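Local coordinates for indole-3-pyruvate decarboxylase (Azospirillum brasilense, PDB 2NXW), which catalyses the thiamine diphosphate- and metal-dependent decarboxylation of indole-3-pyruvate to indole-3-acetaldehyde, a step in bacterial auxin biosynthesis, at residues A26-L31 and Q58-H63; G44-P49 and I183-V188. One frame throughout, in Å; residues are numbered along the deposited sequence.

In the fold
From the N terminus the chain first runs through helix 23-33, strand 39-41 and the turn that enters helix 48-57. The bend after that helix returns to helix 23-33, and contact 1 closes this short loop of 26 residues just before strand 62-64, at one border of the parallel sheet. Contact 2 spans 133 residues: it brings the end of strand 179-184 back to 44-49, beside the thiamine diphosphate pocket. Because 44-49 falls inside the loop of contact 1 and 183-188 lies beyond it, the two closures cross. Their centres are about 16 Å apart, and they meet where Leu27 CD2 packs on Ile183 CD1 at 3.6 Å, so helix 23-33 of contact 1 also packs against 183-188.

Contact 1 of 2, residues A26-L31 and Q58-H63; sequences ALLRAL and QILPLH
The guanidinium of Arg29 has Ile59 CD1 over one face, 3.9 Å above the plane and displaced toward the rim, with NE and CZ the nearest of its atoms. The aliphatic part of the arginine comes closer: CG is 3.6 Å from the same methyl, and the two side chains cross at about a right angle. Ile59 CG1 stands anti to its carbonyl carbon (chi1 -68°), and the extended chain beyond it brings CD1 to Arg29 CG and also to Leu28 CB; CG2 lies 3.8 Å from Leu28 CB. That second methyl also sits 3.7 Å from Leu28 O. In the N-terminal pyrimidine-binding (PYR) domain, with its six-stranded parallel sheet, the contact seats the bend between helix 48-57 and strand 62-64 against helix 23-33. One residue further on, Leu60 CD1 lies between two helix side chains, 4.0 Å from Leu28 CD2 and 4.2 Å from Leu31 CB. Leu28 and Leu31, three residues apart on the helix, both touch this one methyl. No hydrogen bond crosses the contact, and four of its five touching residues are buried. Leu31 continues onto Val114 and Ile116 of strand 113-119, while Leu28 also packs on Ala54 and Thr57 of helix 48-57.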
ATOM      1  N   ALA A  26       5.418 -34.832  16.649  1.00 17.73           N
ATOM      2  CA  ALA A  26       4.681 -34.016  17.604  1.00 17.32           C
ATOM      3  C   ALA A  26       3.607 -33.203  16.889  1.00 16.30           C
ATOM      4  O   ALA A  26       2.498 -33.040  17.394  1.00 17.62           O
ATOM      5  CB  ALA A  26       5.633 -33.089  18.352  1.00 18.25           C
ATOM      6  N   LEU A  27       3.947 -32.695  15.709  1.00 17.28           N
ATOM      7  CA  LEU A  27       2.995 -31.909  14.933  1.00 16.91           C
ATOM      8  C   LEU A  27       1.849 -32.790  14.429  1.00 16.02           C
ATOM      9  O   LEU A  27       0.678 -32.422  14.563  1.00 16.36           O
ATOM     10  CB  LEU A  27       3.701 -31.242  13.752  1.00 15.72           C
ATOM     11  CG  LEU A  27       2.794 -30.551  12.725  1.00 15.32           C
ATOM     12  CD1 LEU A  27       1.964 -29.458  13.390  1.00 14.71           C
ATOM     13  CD2 LEU A  27       3.660 -29.959  11.625  1.00 17.59           C
ATOM     14  N   LEU A  28       2.181 -33.943  13.856  1.00 15.74           N
ATOM     15  CA  LEU A  28       1.148 -34.849  13.365  1.00 15.45           C
ATOM     16  C   LEU A  28       0.226 -35.264  14.505  1.00 16.01           C
ATOM     17  O   LEU A  28      -0.990 -35.324  14.336  1.00 16.30           O
ATOM     18  CB  LEU A  28       1.778 -36.080  12.704  1.00 16.48           C
ATOM     19  CG  LEU A  28       2.525 -35.808  11.383  1.00 14.74           C
ATOM     20  CD1 LEU A  28       3.311 -37.050  10.974  1.00 17.30           C
ATOM     21  CD2 LEU A  28       1.530 -35.414  10.275  1.00 17.77           C
ATOM     22  N   ARG A  29       0.798 -35.527  15.679  1.00 17.39           N
ATOM     23  CA  ARG A  29      -0.012 -35.916  16.829  1.00 17.26           C
ATOM     24  C   ARG A  29      -0.904 -34.767  17.304  1.00 16.39           C
ATOM     25  O   ARG A  29      -2.054 -34.987  17.675  1.00 19.15           O
ATOM     26  CB  ARG A  29       0.887 -36.408  17.973  1.00 19.39           C
ATOM     27  CG  ARG A  29       1.518 -37.766  17.690  1.00 23.47           C
ATOM     28  CD  ARG A  29       2.415 -38.232  18.837  1.00 27.03           C
ATOM     29  NE  ARG A  29       3.021 -39.530  18.542  1.00 30.02           N
ATOM     30  CZ  ARG A  29       2.345 -40.672  18.454  1.00 32.97           C
ATOM     31  NH1 ARG A  29       1.033 -40.689  18.642  1.00 34.94           N
ATOM     32  NH2 ARG A  29       2.982 -41.801  18.167  1.00 34.48           N
ATOM     33  N   ALA A  30      -0.382 -33.542  17.289  1.00 16.44           N
ATOM     34  CA  ALA A  30      -1.151 -32.370  17.699  1.00 16.03           C
ATOM     35  C   ALA A  30      -2.349 -32.171  16.763  1.00 17.00           C
ATOM     36  O   ALA A  30      -3.430 -31.770  17.197  1.00 16.99           O
ATOM     37  CB  ALA A  30      -0.270 -31.131  17.680  1.00 16.78           C
ATOM     38  N   LEU A  31      -2.145 -32.455  15.480  1.00 16.21           N
ATOM     39  CA  LEU A  31      -3.222 -32.315  14.504  1.00 16.30           C
ATOM     40  C   LEU A  31      -4.282 -33.389  14.751  1.00 15.91           C
ATOM     41  O   LEU A  31      -5.480 -33.103  14.743  1.00 16.42           O
ATOM     42  CB  LEU A  31      -2.658 -32.429  13.081  1.00 14.89           C
ATOM     43  CG  LEU A  31      -1.801 -31.227  12.667  1.00 15.76           C
ATOM     44  CD1 LEU A  31      -0.934 -31.573  11.466  1.00 15.79           C
ATOM     45  CD2 LEU A  31      -2.721 -30.032  12.387  1.00 16.60           C
ATOM     46  N   GLN A  58       2.499 -43.176  10.207  1.00 24.70           N
ATOM     47  CA  GLN A  58       1.078 -43.320   9.911  1.00 25.87           C
ATOM     48  C   GLN A  58       0.190 -42.691  10.992  1.00 25.05           C
ATOM     49  O   GLN A  58      -0.897 -43.193  11.281  1.00 26.40           O
ATOM     50  CB  GLN A  58       0.718 -44.800   9.739  1.00 27.13           C
ATOM     51  CG  GLN A  58       1.269 -45.447   8.471  1.00 30.54           C
ATOM     52  CD  GLN A  58       0.638 -44.887   7.207  1.00 32.19           C
ATOM     53  OE1 GLN A  58      -0.584 -44.793   7.103  1.00 34.30           O
ATOM     54  NE2 GLN A  58       1.469 -44.524   6.233  1.00 32.93           N
ATOM     55  N   ILE A  59       0.644 -41.596  11.596  1.00 23.79           N
ATOM     56  CA  ILE A  59      -0.158 -40.928  12.622  1.00 22.51           C
ATOM     57  C   ILE A  59      -1.448 -40.423  11.963  1.00 22.63           C
ATOM     58  O   ILE A  59      -2.533 -40.478  12.553  1.00 22.03           O
ATOM     59  CB  ILE A  59       0.618 -39.756  13.266  1.00 22.95           C
ATOM     60  CG1 ILE A  59       1.789 -40.313  14.088  1.00 24.58           C
ATOM     61  CG2 ILE A  59      -0.308 -38.939  14.157  1.00 21.27           C
ATOM     62  CD1 ILE A  59       2.727 -39.256  14.625  1.00 26.72           C
ATOM     63  N   LEU A  60      -1.311 -39.930  10.736  1.00 21.17           N
ATOM     64  CA  LEU A  60      -2.443 -39.469   9.941  1.00 21.01           C
ATOM     65  C   LEU A  60      -2.297 -40.170   8.601  1.00 20.60           C
ATOM     66  O   LEU A  60      -1.187 -40.321   8.092  1.00 22.40           O
ATOM     67  CB  LEU A  60      -2.397 -37.954   9.701  1.00 20.93           C
ATOM     68  CG  LEU A  60      -2.635 -36.974  10.849  1.00 21.68           C
ATOM     69  CD1 LEU A  60      -2.512 -35.550  10.315  1.00 21.73           C
ATOM     70  CD2 LEU A  60      -4.010 -37.201  11.460  1.00 23.05           C
ATOM     71  N   PRO A  61      -3.409 -40.641   8.027  1.00 19.10           N
ATOM     72  CA  PRO A  61      -3.349 -41.315   6.731  1.00 18.73           C
ATOM     73  C   PRO A  61      -2.744 -40.314   5.746  1.00 18.52           C
ATOM     74  O   PRO A  61      -3.166 -39.155   5.710  1.00 19.77           O
ATOM     75  CB  PRO A  61      -4.815 -41.604   6.434  1.00 20.08           C
ATOM     76  CG  PRO A  61      -5.383 -41.843   7.802  1.00 20.19           C
ATOM     77  CD  PRO A  61      -4.755 -40.737   8.619  1.00 19.57           C
ATOM     78  N   LEU A  62      -1.765 -40.757   4.963  1.00 17.85           N
ATOM     79  CA  LEU A  62      -1.106 -39.882   3.995  1.00 17.03           C
ATOM     80  C   LEU A  62      -1.629 -40.122   2.584  1.00 17.43           C
ATOM     81  O   LEU A  62      -1.483 -41.214   2.037  1.00 17.30           O
ATOM     82  CB  LEU A  62       0.409 -40.112   4.040  1.00 18.38           C
ATOM     83  CG  LEU A  62       1.284 -39.358   3.035  1.00 19.78           C
ATOM     84  CD1 LEU A  62       1.228 -37.861   3.311  1.00 20.56           C
ATOM     85  CD2 LEU A  62       2.722 -39.863   3.145  1.00 21.47           C
ATOM     86  N   HIS A  63      -2.233 -39.087   1.997  1.00 15.46           N
ATOM     87  CA  HIS A  63      -2.796 -39.187   0.656  1.00 15.66           C
ATOM     88  C   HIS A  63      -2.125 -38.224  -0.298  1.00 14.97           C
ATOM     89  O   HIS A  63      -2.149 -37.010  -0.077  1.00 16.88           O
ATOM     90  CB  HIS A  63      -4.290 -38.858   0.678  1.00 14.48           C
ATOM     91  CG  HIS A  63      -5.084 -39.718   1.603  1.00 16.07           C
ATOM     92  ND1 HIS A  63      -4.974 -41.093   1.613  1.00 17.55           N
ATOM     93  CD2 HIS A  63      -6.009 -39.404   2.539  1.00 17.43           C
ATOM     94  CE1 HIS A  63      -5.798 -41.589   2.519  1.00 18.22           C
ATOM     95  NE2 HIS A  63      -6.438 -40.589   3.095  1.00 16.89           N
TER

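Contact 2 of 2, residues G44-P49 and I183-V188; sequences GDFALP and IPRNMV
Beside the thiamine diphosphate pocket of the N-terminal domain, the 3-10 turn 45-47 that leads into helix 48-57 packs against the turn following strand 179-184; Gly44, just ahead of it, touches the cofactor. Arg185 buries more surface here than any other residue. Its CG sits between the backbone N and the carbonyl carbon (chi1 57°), and the chain then extends to NE, laying the guanidinium beside Phe46. CD2 of Phe46 stands 3.5 Å above the centre of one guanidinium face, while CE2 is 3.4 Å from Arg185 NH2. With the two planes 66° apart, this is an inclined approach and not a parallel stack. Outside the two segments, Glu124 forms a salt bridge with Arg185 NE, which helps fix the group's rotation. On the side of Asp45, Arg185 NH1 donates to two waters: both accept from it at 2.7 Å, and one donates to Asp45 O, the other to Asp45 OD2 over a longer 3.2 Å. Were Arg185 an alanine, Glu124 would probably lose its charged mate, CD2 and CE2 of Phe46 their guanidinium neighbour and Asp45 both water bridges. Farther along, Pro49 CB meets Val188 CB at 4.2 Å, and Val188 CG1, anti to its backbone N (chi1 169°), comes to rest 3.7 Å from Pro49 O.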
ATOM      1  N   GLY A  44       8.640 -32.985  -2.151  1.00 14.34           N
ATOM      2  CA  GLY A  44       9.701 -32.343  -2.901  1.00 16.14           C
ATOM      3  C   GLY A  44      10.944 -32.480  -2.046  1.00 17.08           C
ATOM      4  O   GLY A  44      10.847 -32.874  -0.890  1.00 16.80           O
ATOM      5  N   ASP A  45      12.104 -32.157  -2.600  1.00 19.46           N
ATOM      6  CA  ASP A  45      13.359 -32.263  -1.862  1.00 21.15           C
ATOM      7  C   ASP A  45      13.315 -31.784  -0.414  1.00 20.30           C
ATOM      8  O   ASP A  45      13.638 -32.539   0.508  1.00 20.93           O
ATOM      9  CB  ASP A  45      14.460 -31.496  -2.595  1.00 26.09           C
ATOM     10  CG  ASP A  45      14.980 -32.236  -3.803  1.00 31.37           C
ATOM     11  OD1 ASP A  45      14.184 -32.930  -4.469  1.00 35.31           O
ATOM     12  OD2 ASP A  45      16.188 -32.112  -4.094  1.00 35.43           O
ATOM     13  N   PHE A  46      12.921 -30.530  -0.212  1.00 17.59           N
ATOM     14  CA  PHE A  46      12.894 -29.965   1.128  1.00 19.14           C
ATOM     15  C   PHE A  46      11.870 -30.593   2.064  1.00 18.83           C
ATOM     16  O   PHE A  46      12.000 -30.504   3.282  1.00 20.71           O
ATOM     17  CB  PHE A  46      12.686 -28.445   1.053  1.00 21.05           C
ATOM     18  CG  PHE A  46      13.850 -27.704   0.445  1.00 23.30           C
ATOM     19  CD1 PHE A  46      13.684 -26.948  -0.713  1.00 24.29           C
ATOM     20  CD2 PHE A  46      15.115 -27.774   1.026  1.00 23.82           C
ATOM     21  CE1 PHE A  46      14.764 -26.271  -1.283  1.00 26.10           C
ATOM     22  CE2 PHE A  46      16.200 -27.101   0.466  1.00 23.87           C
ATOM     23  CZ  PHE A  46      16.023 -26.348  -0.692  1.00 24.10           C
ATOM     24  N   ALA A  47      10.863 -31.250   1.498  1.00 17.14           N
ATOM     25  CA  ALA A  47       9.828 -31.878   2.304  1.00 16.55           C
ATOM     26  C   ALA A  47       9.981 -33.395   2.448  1.00 15.43           C
ATOM     27  O   ALA A  47       9.191 -34.013   3.155  1.00 16.30           O
ATOM     28  CB  ALA A  47       8.444 -31.567   1.716  1.00 15.84           C
ATOM     29  N   LEU A  48      10.986 -33.989   1.807  1.00 15.93           N
ATOM     30  CA  LEU A  48      11.143 -35.445   1.882  1.00 16.32           C
ATOM     31  C   LEU A  48      11.238 -36.000   3.307  1.00 16.51           C
ATOM     32  O   LEU A  48      10.558 -36.970   3.637  1.00 15.99           O
ATOM     33  CB  LEU A  48      12.330 -35.901   1.029  1.00 17.93           C
ATOM     34  CG  LEU A  48      12.013 -35.973  -0.469  1.00 18.43           C
ATOM     35  CD1 LEU A  48      13.273 -36.270  -1.260  1.00 20.37           C
ATOM     36  CD2 LEU A  48      10.967 -37.048  -0.714  1.00 19.11           C
ATOM     37  N   PRO A  49      12.077 -35.399   4.164  1.00 16.23           N
ATOM     38  CA  PRO A  49      12.174 -35.913   5.536  1.00 17.37           C
ATOM     39  C   PRO A  49      10.830 -35.908   6.272  1.00 17.40           C
ATOM     40  O   PRO A  49      10.514 -36.838   7.015  1.00 18.24           O
ATOM     41  CB  PRO A  49      13.196 -34.978   6.178  1.00 18.52           C
ATOM     42  CG  PRO A  49      14.118 -34.674   5.023  1.00 19.50           C
ATOM     43  CD  PRO A  49      13.134 -34.401   3.899  1.00 18.19           C
ATOM     44  N   ILE A 183       8.599 -25.698   8.006  1.00 16.34           N
ATOM     45  CA  ILE A 183       9.523 -26.552   8.747  1.00 17.75           C
ATOM     46  C   ILE A 183      10.851 -26.805   8.032  1.00 18.50           C
ATOM     47  O   ILE A 183      10.902 -27.545   7.048  1.00 17.89           O
ATOM     48  CB  ILE A 183       8.881 -27.932   9.048  1.00 17.45           C
ATOM     49  CG1 ILE A 183       7.505 -27.744   9.696  1.00 19.85           C
ATOM     50  CG2 ILE A 183       9.791 -28.741   9.970  1.00 19.23           C
ATOM     51  CD1 ILE A 183       6.786 -29.049  10.004  1.00 21.40           C
ATOM     52  N   PRO A 184      11.947 -26.179   8.510  1.00 18.06           N
ATOM     53  CA  PRO A 184      13.265 -26.378   7.892  1.00 18.59           C
ATOM     54  C   PRO A 184      13.519 -27.895   7.899  1.00 19.43           C
ATOM     55  O   PRO A 184      13.240 -28.564   8.893  1.00 18.80           O
ATOM     56  CB  PRO A 184      14.198 -25.622   8.837  1.00 18.75           C
ATOM     57  CG  PRO A 184      13.332 -24.491   9.325  1.00 18.28           C
ATOM     58  CD  PRO A 184      12.009 -25.182   9.596  1.00 18.33           C
ATOM     59  N   ARG A 185      14.058 -28.449   6.822  1.00 18.94           N
ATOM     60  CA  ARG A 185      14.232 -29.895   6.797  1.00 20.64           C
ATOM     61  C   ARG A 185      15.115 -30.511   7.881  1.00 21.04           C
ATOM     62  O   ARG A 185      14.925 -31.677   8.226  1.00 22.29           O
ATOM     63  CB  ARG A 185      14.689 -30.363   5.414  1.00 23.16           C
ATOM     64  CG  ARG A 185      15.956 -29.751   4.894  1.00 24.43           C
ATOM     65  CD  ARG A 185      16.335 -30.462   3.615  1.00 27.98           C
ATOM     66  NE  ARG A 185      17.366 -29.758   2.868  1.00 30.98           N
ATOM     67  CZ  ARG A 185      17.768 -30.107   1.651  1.00 31.68           C
ATOM     68  NH1 ARG A 185      17.222 -31.155   1.049  1.00 32.59           N
ATOM     69  NH2 ARG A 185      18.704 -29.400   1.034  1.00 32.71           N
ATOM     70  N   ASN A 186      16.056 -29.746   8.428  1.00 21.42           N
ATOM     71  CA  ASN A 186      16.923 -30.286   9.479  1.00 21.47           C
ATOM     72  C   ASN A 186      16.244 -30.280  10.851  1.00 21.83           C
ATOM     73  O   ASN A 186      16.808 -30.770  11.836  1.00 21.78           O
ATOM     74  CB  ASN A 186      18.254 -29.510   9.539  1.00 20.81           C
ATOM     75  CG  ASN A 186      18.076 -28.061   9.966  1.00 22.14           C
ATOM     76  OD1 ASN A 186      17.143 -27.382   9.532  1.00 21.93           O
ATOM     77  ND2 ASN A 186      18.988 -27.572  10.809  1.00 22.64           N
ATOM     78  N   MET A 187      15.030 -29.736  10.915  1.00 20.70           N
ATOM     79  CA  MET A 187      14.281 -29.681  12.165  1.00 20.52           C
ATOM     80  C   MET A 187      13.220 -30.772  12.262  1.00 19.61           C
ATOM     81  O   MET A 187      12.680 -31.033  13.335  1.00 19.45           O
ATOM     82  CB  MET A 187      13.618 -28.311  12.332  1.00 21.29           C
ATOM     83  CG  MET A 187      14.592 -27.167  12.591  1.00 23.61           C
ATOM     84  SD  MET A 187      15.490 -27.409  14.148  1.00 27.56           S
ATOM     85  CE  MET A 187      16.863 -26.251  13.951  1.00 27.90           C
ATOM     86  N   VAL A 188      12.925 -31.413  11.136  1.00 20.25           N
ATOM     87  CA  VAL A 188      11.922 -32.472  11.099  1.00 18.78           C
ATOM     88  C   VAL A 188      12.130 -33.542  12.167  1.00 19.74           C
ATOM     89  O   VAL A 188      11.185 -33.938  12.863  1.00 18.38           O
ATOM     90  CB  VAL A 188      11.903 -33.153   9.704  1.00 18.97           C
ATOM     91  CG1 VAL A 188      11.053 -34.429   9.724  1.00 19.65           C
ATOM     92  CG2 VAL A 188      11.358 -32.171   8.678  1.00 18.53           C
TER
HETATM   93  O   HOH W   1      15.954 -33.375   1.769  1.00 40.67           O
HETATM   94  O   HOH W   2      18.033 -31.759  -1.497  1.00 43.54           O